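Local coordinates for hypothetical protein TTHA1785 (Thermus thermophilus, PDB 2EPG), which probably joins RNA ends that carry a 2',3'-cyclic or 3'-phosphate to 5'-hydroxyl ends, using GTP and manganese, as an RtcB-family ligase, at residues E465-G469 with A470-K474; F36-S39 with K40-K44; A281-P284 with I285-E289. All coordinates share one frame; numbering follows the deposited sequence.

Contact 1: E465-G469 with A470-K474; sequences EAVEG and AGIGK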
ATOM      1  N   GLU A 465      16.142   7.130   2.065  1.00 32.69           N
ATOM      2  CA  GLU A 465      17.077   8.115   2.604  1.00 34.12           C
ATOM      3  C   GLU A 465      16.348   9.444   2.830  1.00 33.12           C
ATOM      4  O   GLU A 465      16.479  10.090   3.884  1.00 31.29           O
ATOM      5  CB  GLU A 465      18.226   8.324   1.606  1.00 38.43           C
ATOM      6  CG  GLU A 465      19.307   9.306   2.045  1.00 43.77           C
ATOM      7  CD  GLU A 465      20.269   9.682   0.905  1.00 48.29           C
ATOM      8  OE1 GLU A 465      19.937  10.603   0.117  1.00 48.82           O
ATOM      9  OE2 GLU A 465      21.355   9.054   0.799  1.00 48.90           O
ATOM     10  N   ALA A 466      15.579   9.860   1.833  1.00 31.57           N
ATOM     11  CA  ALA A 466      14.848  11.122   1.945  1.00 32.07           C
ATOM     12  C   ALA A 466      13.795  11.003   3.035  1.00 30.75           C
ATOM     13  O   ALA A 466      13.625  11.903   3.863  1.00 31.09           O
ATOM     14  CB  ALA A 466      14.197  11.457   0.638  1.00 32.99           C
ATOM     15  N   VAL A 467      13.090   9.882   3.041  1.00 29.33           N
ATOM     16  CA  VAL A 467      12.057   9.663   4.042  1.00 29.77           C
ATOM     17  C   VAL A 467      12.625   9.728   5.451  1.00 29.14           C
ATOM     18  O   VAL A 467      12.077  10.424   6.306  1.00 26.62           O
ATOM     19  CB  VAL A 467      11.354   8.309   3.820  1.00 31.27           C
ATOM     20  CG1 VAL A 467      10.782   7.793   5.119  1.00 31.04           C
ATOM     21  CG2 VAL A 467      10.242   8.483   2.791  1.00 31.36           C
ATOM     22  N   GLU A 468      13.717   9.012   5.704  1.00 28.12           N
ATOM     23  CA  GLU A 468      14.286   9.052   7.041  1.00 30.90           C
ATOM     24  C   GLU A 468      14.826  10.452   7.328  1.00 30.36           C
ATOM     25  O   GLU A 468      14.667  10.971   8.433  1.00 30.50           O
ATOM     26  CB  GLU A 468      15.394   7.999   7.216  1.00 34.08           C
ATOM     27  CG  GLU A 468      15.963   8.002   8.635  1.00 40.83           C
ATOM     28  CD  GLU A 468      16.790   6.772   8.980  1.00 44.23           C
ATOM     29  OE1 GLU A 468      17.782   6.501   8.259  1.00 43.56           O
ATOM     30  OE2 GLU A 468      16.439   6.086   9.978  1.00 43.19           O
ATOM     31  N   GLY A 469      15.441  11.067   6.328  1.00 30.00           N
ATOM     32  CA  GLY A 469      15.971  12.403   6.508  1.00 30.46           C
ATOM     33  C   GLY A 469      14.887  13.422   6.832  1.00 31.21           C
ATOM     34  O   GLY A 469      15.096  14.315   7.657  1.00 32.78           O
ATOM     35  N   ALA A 470      13.729  13.301   6.191  1.00 28.49           N
ATOM     36  CA  ALA A 470      12.632  14.225   6.441  1.00 28.13           C
ATOM     37  C   ALA A 470      11.964  13.925   7.781  1.00 26.93           C
ATOM     38  O   ALA A 470      11.119  14.680   8.234  1.00 28.55           O
ATOM     39  CB  ALA A 470      11.591  14.149   5.292  1.00 25.82           C
ATOM     40  N   GLY A 471      12.340  12.818   8.412  1.00 27.96           N
ATOM     41  CA  GLY A 471      11.764  12.469   9.700  1.00 27.62           C
ATOM     42  C   GLY A 471      10.409  11.772   9.649  1.00 27.01           C
ATOM     43  O   GLY A 471       9.732  11.647  10.668  1.00 25.58           O
ATOM     44  N   ILE A 472      10.008  11.289   8.478  1.00 26.81           N
ATOM     45  CA  ILE A 472       8.711  10.623   8.365  1.00 27.05           C
ATOM     46  C   ILE A 472       8.778   9.120   8.120  1.00 28.83           C
ATOM     47  O   ILE A 472       7.850   8.535   7.562  1.00 30.01           O
ATOM     48  CB  ILE A 472       7.853  11.274   7.257  1.00 27.73           C
ATOM     49  CG1 ILE A 472       8.575  11.224   5.907  1.00 26.23           C
ATOM     50  CG2 ILE A 472       7.561  12.707   7.628  1.00 28.29           C
ATOM     51  CD1 ILE A 472       7.659  11.633   4.723  1.00 26.19           C
ATOM     52  N   GLY A 473       9.870   8.495   8.549  1.00 29.46           N
ATOM     53  CA  GLY A 473      10.023   7.066   8.374  1.00 30.09           C
ATOM     54  C   GLY A 473      11.354   6.564   8.898  1.00 32.16           C
ATOM     55  O   GLY A 473      12.372   6.665   8.210  1.00 32.63           O
ATOM     56  N   LYS A 474      11.348   6.016  10.112  1.00 29.63           N
ATOM     57  CA  LYS A 474      12.565   5.519  10.714  1.00 31.04           C
ATOM     58  C   LYS A 474      12.938   4.144  10.151  1.00 31.39           C
ATOM     59  O   LYS A 474      12.102   3.237  10.114  1.00 28.28           O
ATOM     60  CB  LYS A 474      12.388   5.415  12.227  1.00 33.69           C
ATOM     61  CG  LYS A 474      13.568   4.752  12.927  1.00 36.76           C
ATOM     62  CD  LYS A 474      13.279   4.492  14.399  1.00 39.05           C
ATOM     63  CE  LYS A 474      13.238   5.772  15.196  1.00 42.93           C
ATOM     64  NZ  LYS A 474      13.065   5.491  16.653  1.00 45.91           N
TER
HETATM   65  O   HOH W   1      12.381   9.109  10.155  1.00 29.28           O
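The carbonyl oxygen of E468 takes the amide N of G471 at 3.0 Å, from well above the carbonyl plane, and a weak bond from a water that in turn accepts the N-H of G473. One residue back, V467 O receives I472 N at 3.1 Å. A470 N donates to A466 O at 2.7 Å in the i to i+4 manner, nearly head-on to the carbonyl (C=O...N angle 161°). With G471 at positive phi (82°), I472 N to V467 O (i+5) and G471 N to E468 O (i+3) make the Schellman motif that ends helix 462-470. At these backbone angles a CB on G471 would press on the carbonyl oxygen of A470, which calls for glycine. V467 turns CG1 roughly anti to its backbone N (chi1 154°) and lays it tightly on the CA of G473, 3.4 Å away, where any CB would clash. CG1 of I472 lies over V467 O at 3.6 Å. Back on the helix, E468 CA makes a CH...O contact of 3.3 Å with G473 O, while the extended E468 side chain carries OE2 past K474 to a hydrogen bond with K475 N. V467 also packs on C409, beside H410, the predicted GMP-histidine intermediate site.

Contact 2: F36-S39 with K40-K44; sequences FFAS and KEILK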
ATOM      1  N   PHE A  36       6.427  18.802  -0.557  1.00 33.51           N
ATOM      2  CA  PHE A  36       6.964  17.523  -1.017  1.00 33.53           C
ATOM      3  C   PHE A  36       8.312  17.225  -0.370  1.00 34.00           C
ATOM      4  O   PHE A  36       9.060  18.137  -0.012  1.00 34.13           O
ATOM      5  CB  PHE A  36       7.077  17.452  -2.555  1.00 34.32           C
ATOM      6  CG  PHE A  36       8.060  18.419  -3.160  1.00 36.31           C
ATOM      7  CD1 PHE A  36       7.679  19.725  -3.459  1.00 35.92           C
ATOM      8  CD2 PHE A  36       9.357  18.014  -3.460  1.00 36.33           C
ATOM      9  CE1 PHE A  36       8.575  20.618  -4.049  1.00 38.52           C
ATOM     10  CE2 PHE A  36      10.268  18.897  -4.049  1.00 38.17           C
ATOM     11  CZ  PHE A  36       9.876  20.206  -4.346  1.00 38.16           C
ATOM     12  N   PHE A  37       8.599  15.942  -0.188  1.00 33.79           N
ATOM     13  CA  PHE A  37       9.844  15.527   0.432  1.00 34.71           C
ATOM     14  C   PHE A  37      10.798  15.011  -0.637  1.00 36.28           C
ATOM     15  O   PHE A  37      10.406  14.235  -1.510  1.00 35.80           O
ATOM     16  CB  PHE A  37       9.567  14.446   1.493  1.00 32.77           C
ATOM     17  CG  PHE A  37       8.496  14.828   2.487  1.00 30.27           C
ATOM     18  CD1 PHE A  37       7.161  14.507   2.257  1.00 30.08           C
ATOM     19  CD2 PHE A  37       8.817  15.549   3.630  1.00 29.88           C
ATOM     20  CE1 PHE A  37       6.163  14.901   3.149  1.00 28.41           C
ATOM     21  CE2 PHE A  37       7.831  15.952   4.530  1.00 30.45           C
ATOM     22  CZ  PHE A  37       6.501  15.630   4.292  1.00 28.28           C
ATOM     23  N   ALA A  38      12.054  15.444  -0.585  1.00 39.20           N
ATOM     24  CA  ALA A  38      13.012  14.994  -1.585  1.00 42.41           C
ATOM     25  C   ALA A  38      14.467  15.225  -1.206  1.00 44.53           C
ATOM     26  O   ALA A  38      14.773  15.903  -0.231  1.00 44.13           O
ATOM     27  CB  ALA A  38      12.715  15.668  -2.910  1.00 44.10           C
ATOM     28  N   SER A  39      15.360  14.642  -1.999  1.00 48.66           N
ATOM     29  CA  SER A  39      16.806  14.749  -1.786  1.00 51.00           C
ATOM     30  C   SER A  39      17.359  15.816  -2.701  1.00 51.99           C
ATOM     31  O   SER A  39      16.672  16.275  -3.615  1.00 50.13           O
ATOM     32  CB  SER A  39      17.510  13.432  -2.142  1.00 49.94           C
ATOM     33  OG  SER A  39      17.317  12.421  -1.164  1.00 57.84           O
ATOM     34  N   LYS A  40      18.610  16.205  -2.462  1.00 54.83           N
ATOM     35  CA  LYS A  40      19.247  17.179  -3.331  1.00 56.73           C
ATOM     36  C   LYS A  40      19.364  16.466  -4.665  1.00 56.21           C
ATOM     37  O   LYS A  40      19.274  17.078  -5.727  1.00 55.96           O
ATOM     38  CB  LYS A  40      20.636  17.564  -2.808  1.00 59.26           C
ATOM     39  CG  LYS A  40      20.585  18.602  -1.696  1.00 62.88           C
ATOM     40  CD  LYS A  40      19.756  19.804  -2.152  1.00 64.19           C
ATOM     41  CE  LYS A  40      19.502  20.797  -1.035  1.00 64.79           C
ATOM     42  NZ  LYS A  40      18.472  21.791  -1.454  1.00 64.61           N
ATOM     43  N   GLU A  41      19.534  15.151  -4.586  1.00 56.29           N
ATOM     44  CA  GLU A  41      19.660  14.313  -5.765  1.00 57.13           C
ATOM     45  C   GLU A  41      18.317  14.053  -6.434  1.00 55.76           C
ATOM     46  O   GLU A  41      18.219  14.038  -7.658  1.00 55.15           O
ATOM     47  CB  GLU A  41      20.323  12.990  -5.387  1.00 60.25           C
ATOM     48  CG  GLU A  41      21.735  13.150  -4.841  1.00 64.84           C
ATOM     49  CD  GLU A  41      22.614  14.043  -5.719  1.00 67.55           C
ATOM     50  OE1 GLU A  41      22.488  15.286  -5.632  1.00 68.41           O
ATOM     51  OE2 GLU A  41      23.427  13.503  -6.505  1.00 70.04           O
ATOM     52  N   ILE A  42      17.279  13.845  -5.630  1.00 55.41           N
ATOM     53  CA  ILE A  42      15.950  13.600  -6.176  1.00 53.93           C
ATOM     54  C   ILE A  42      15.442  14.842  -6.908  1.00 53.56           C
ATOM     55  O   ILE A  42      14.811  14.736  -7.958  1.00 52.81           O
ATOM     56  CB  ILE A  42      14.951  13.204  -5.061  1.00 54.04           C
ATOM     57  CG1 ILE A  42      15.349  11.840  -4.485  1.00 54.05           C
ATOM     58  CG2 ILE A  42      13.532  13.165  -5.610  1.00 51.82           C
ATOM     59  CD1 ILE A  42      14.526  11.393  -3.309  1.00 53.98           C
ATOM     60  N   LEU A  43      15.724  16.015  -6.353  1.00 53.59           N
ATOM     61  CA  LEU A  43      15.300  17.263  -6.974  1.00 55.45           C
ATOM     62  C   LEU A  43      15.873  17.363  -8.371  1.00 57.01           C
ATOM     63  O   LEU A  43      15.240  17.905  -9.270  1.00 57.45           O
ATOM     64  CB  LEU A  43      15.787  18.458  -6.163  1.00 55.26           C
ATOM     65  CG  LEU A  43      14.936  18.901  -4.986  1.00 55.28           C
ATOM     66  CD1 LEU A  43      15.668  20.000  -4.234  1.00 57.12           C
ATOM     67  CD2 LEU A  43      13.589  19.386  -5.495  1.00 55.03           C
ATOM     68  N   LYS A  44      17.084  16.844  -8.542  1.00 59.56           N
ATOM     69  CA  LYS A  44      17.755  16.876  -9.836  1.00 61.23           C
ATOM     70  C   LYS A  44      16.966  16.013 -10.805  1.00 61.09           C
ATOM     71  O   LYS A  44      16.865  16.317 -11.991  1.00 60.76           O
ATOM     72  CB  LYS A  44      19.188  16.343  -9.706  1.00 62.99           C
ATOM     73  CG  LYS A  44      20.100  16.710 -10.875  1.00 66.22           C
ATOM     74  CD  LYS A  44      21.506  16.139 -10.696  1.00 67.89           C
ATOM     75  CE  LYS A  44      22.481  16.667 -11.762  1.00 70.24           C
ATOM     76  NZ  LYS A  44      22.142  16.284 -13.172  1.00 70.23           N
TER
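From F36 to A38 the backbone runs extended, and after S39 it coils into helix 40-48, a direct strand-to-helix junction in which S39 O accepts L43 N in the i to i+4 helical manner at 2.9 Å (N-H...O angle 161°). The side chain of L43 folds over the same carbonyl, its CG 3.4 Å from S39 O, and its CD2 continues to the edge of the F36 ring, in the ring plane and 3.7 Å from CE2. The two side chains cross at about a right angle. With CG between its backbone N and the carbonyl carbon (chi1 65°), F36 presents its CE2-CZ edge to L43 CD2. I42 divides its branches between two residues: CG2 rests against A38 CB at 3.8 Å, while CG1 runs alongside S39 CB at 3.6 Å and CD1 continues past S39 OG. An alanine in place of I42 would remove both branches and is likely to open a gap beside A38 and S39, leaving the start of the helix less firmly seated on them. The hydroxyl of S39 has a weak hydrogen bond to E465, and K40 NZ bonds to the hydroxyl of Y22. Strand 34-37 lies between strands 21-24 and 70-73, F36 and L43 both meet Y22 of the former, and S39 and I42 pack on A466 of helix 462-470.

Contact 3: A281-P284 with I285-E289; sequences AAAP and IKSPE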
ATOM      1  N   ALA A 281     -10.860  13.969 -12.093  1.00 38.92           N
ATOM      2  CA  ALA A 281     -12.287  13.729 -11.900  1.00 37.52           C
ATOM      3  C   ALA A 281     -12.638  13.407 -10.450  1.00 35.80           C
ATOM      4  O   ALA A 281     -12.177  12.406  -9.913  1.00 36.37           O
ATOM      5  CB  ALA A 281     -12.735  12.600 -12.809  1.00 38.66           C
ATOM      6  N   ALA A 282     -13.464  14.251  -9.829  1.00 32.60           N
ATOM      7  CA  ALA A 282     -13.850  14.064  -8.427  1.00 31.01           C
ATOM      8  C   ALA A 282     -15.314  14.422  -8.179  1.00 30.80           C
ATOM      9  O   ALA A 282     -15.940  15.068  -9.004  1.00 30.39           O
ATOM     10  CB  ALA A 282     -12.961  14.925  -7.526  1.00 29.09           C
ATOM     11  N   ALA A 283     -15.837  14.019  -7.024  1.00 29.26           N
ATOM     12  CA  ALA A 283     -17.213  14.308  -6.655  1.00 27.44           C
ATOM     13  C   ALA A 283     -17.238  14.623  -5.167  1.00 28.26           C
ATOM     14  O   ALA A 283     -16.367  14.183  -4.411  1.00 28.64           O
ATOM     15  CB  ALA A 283     -18.121  13.086  -6.948  1.00 29.21           C
ATOM     16  N   PRO A 284     -18.229  15.407  -4.725  1.00 28.68           N
ATOM     17  CA  PRO A 284     -18.295  15.732  -3.306  1.00 26.88           C
ATOM     18  C   PRO A 284     -18.398  14.453  -2.502  1.00 27.05           C
ATOM     19  O   PRO A 284     -19.152  13.540  -2.856  1.00 28.75           O
ATOM     20  CB  PRO A 284     -19.568  16.570  -3.199  1.00 25.92           C
ATOM     21  CG  PRO A 284     -19.642  17.239  -4.543  1.00 25.16           C
ATOM     22  CD  PRO A 284     -19.271  16.126  -5.485  1.00 26.39           C
ATOM     23  N   ILE A 285     -17.619  14.390  -1.430  1.00 26.58           N
ATOM     24  CA  ILE A 285     -17.626  13.249  -0.535  1.00 26.10           C
ATOM     25  C   ILE A 285     -19.064  13.008  -0.060  1.00 27.49           C
ATOM     26  O   ILE A 285     -19.515  11.870   0.023  1.00 26.43           O
ATOM     27  CB  ILE A 285     -16.699  13.531   0.682  1.00 26.75           C
ATOM     28  CG1 ILE A 285     -15.232  13.429   0.255  1.00 23.45           C
ATOM     29  CG2 ILE A 285     -16.995  12.564   1.819  1.00 23.89           C
ATOM     30  CD1 ILE A 285     -14.296  14.148   1.176  1.00 23.61           C
ATOM     31  N   LYS A 286     -19.804  14.083   0.208  1.00 28.68           N
ATOM     32  CA  LYS A 286     -21.185  13.939   0.686  1.00 30.17           C
ATOM     33  C   LYS A 286     -22.286  13.754  -0.365  1.00 31.34           C
ATOM     34  O   LYS A 286     -23.464  13.710  -0.017  1.00 33.63           O
ATOM     35  CB  LYS A 286     -21.564  15.120   1.570  1.00 32.38           C
ATOM     36  CG  LYS A 286     -20.913  15.123   2.942  1.00 33.61           C
ATOM     37  CD  LYS A 286     -21.375  16.369   3.689  1.00 36.51           C
ATOM     38  CE  LYS A 286     -20.847  16.435   5.095  1.00 37.62           C
ATOM     39  NZ  LYS A 286     -21.336  17.691   5.735  1.00 43.57           N
ATOM     40  N   SER A 287     -21.910  13.660  -1.637  1.00 30.36           N
ATOM     41  CA  SER A 287     -22.859  13.473  -2.730  1.00 28.95           C
ATOM     42  C   SER A 287     -23.142  11.987  -2.919  1.00 31.50           C
ATOM     43  O   SER A 287     -22.342  11.144  -2.509  1.00 31.45           O
ATOM     44  CB  SER A 287     -22.254  13.986  -4.037  1.00 28.69           C
ATOM     45  OG  SER A 287     -21.217  13.092  -4.471  1.00 26.11           O
ATOM     46  N   PRO A 288     -24.285  11.645  -3.550  1.00 32.09           N
ATOM     47  CA  PRO A 288     -24.623  10.242  -3.783  1.00 31.94           C
ATOM     48  C   PRO A 288     -23.499   9.517  -4.515  1.00 29.45           C
ATOM     49  O   PRO A 288     -23.089   8.438  -4.113  1.00 32.99           O
ATOM     50  CB  PRO A 288     -25.911  10.333  -4.606  1.00 32.34           C
ATOM     51  CG  PRO A 288     -26.588  11.502  -3.977  1.00 32.77           C
ATOM     52  CD  PRO A 288     -25.446  12.513  -3.839  1.00 33.54           C
ATOM     53  N   GLU A 289     -22.986  10.123  -5.576  1.00 28.53           N
ATOM     54  CA  GLU A 289     -21.910   9.520  -6.343  1.00 28.93           C
ATOM     55  C   GLU A 289     -20.620   9.366  -5.526  1.00 28.05           C
ATOM     56  O   GLU A 289     -19.899   8.363  -5.663  1.00 26.37           O
ATOM     57  CB  GLU A 289     -21.624  10.354  -7.602  1.00 32.77           C
ATOM     58  CG  GLU A 289     -22.819  10.484  -8.543  1.00 37.91           C
ATOM     59  CD  GLU A 289     -23.813  11.550  -8.112  1.00 38.75           C
ATOM     60  OE1 GLU A 289     -24.851  11.704  -8.790  1.00 44.15           O
ATOM     61  OE2 GLU A 289     -23.571  12.242  -7.106  1.00 42.63           O
TER
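P284 and S287 form the close-packed part of this turn. The carbonyl oxygen of P284 accepts twice from S287: OG donates at 2.7 Å, in the carbonyl plane and on a lone pair, whereas the amide N comes in at 3.0 Å from above that plane, 66° out of it. The hydroxyl gets there because chi1 of 72° sets OG between the backbone N and the carbonyl carbon, which directs it back to the P284 carbonyl. This also brings S287 CB to 3.8 Å from P284 CB, and OG to 3.7 Å from P284 CD, so the serine lies along the proline ring. A283 fits more loosely, its CB 4.0 Å from S287 OG and 4.5 Å from E289 CB. E289 directs its carboxylate elsewhere, OE2 bonding to the hydroxyl of Y271. That tyrosine, on helix 268-271, also packs against P284 and S287. Of the two corner residues, K286 is exposed and extended; it points away from strand 283-284, and its NZ forms a salt bridge with E93. I285, by contrast, is buried and packs on V98 of the partner strand 97-98. From P284 to S287 the chain makes a type I beta turn. S287 is the N-cap of helix 288-321, its OG also bonded to the N of G290, so one serine both closes the turn and starts the long helix, a classic serine N-cap.

Along the chain the three contacts come in series as 2, 3 and 1, with none nested or crossed. Each spans one continuous stretch and works where a secondary structure element begins or ends. Contact 2 turns strand 34-37 into helix 40-48; contact 3 bends the chain between strand 283-284 and helix 288-321; contact 1 leads helix 462-470 into strand 474-486. Far apart in sequence, contacts 2 and 1 meet in space: A470 CB lies 3.5 Å from F37 CD2, and I472 CD1 packs on the same ring, joining the N-terminal strands to the C-terminal helix. Contact 3 stands apart, its centre about 34 Å from the centres of contacts 1 and 2, near helices 250-265 and 268-271.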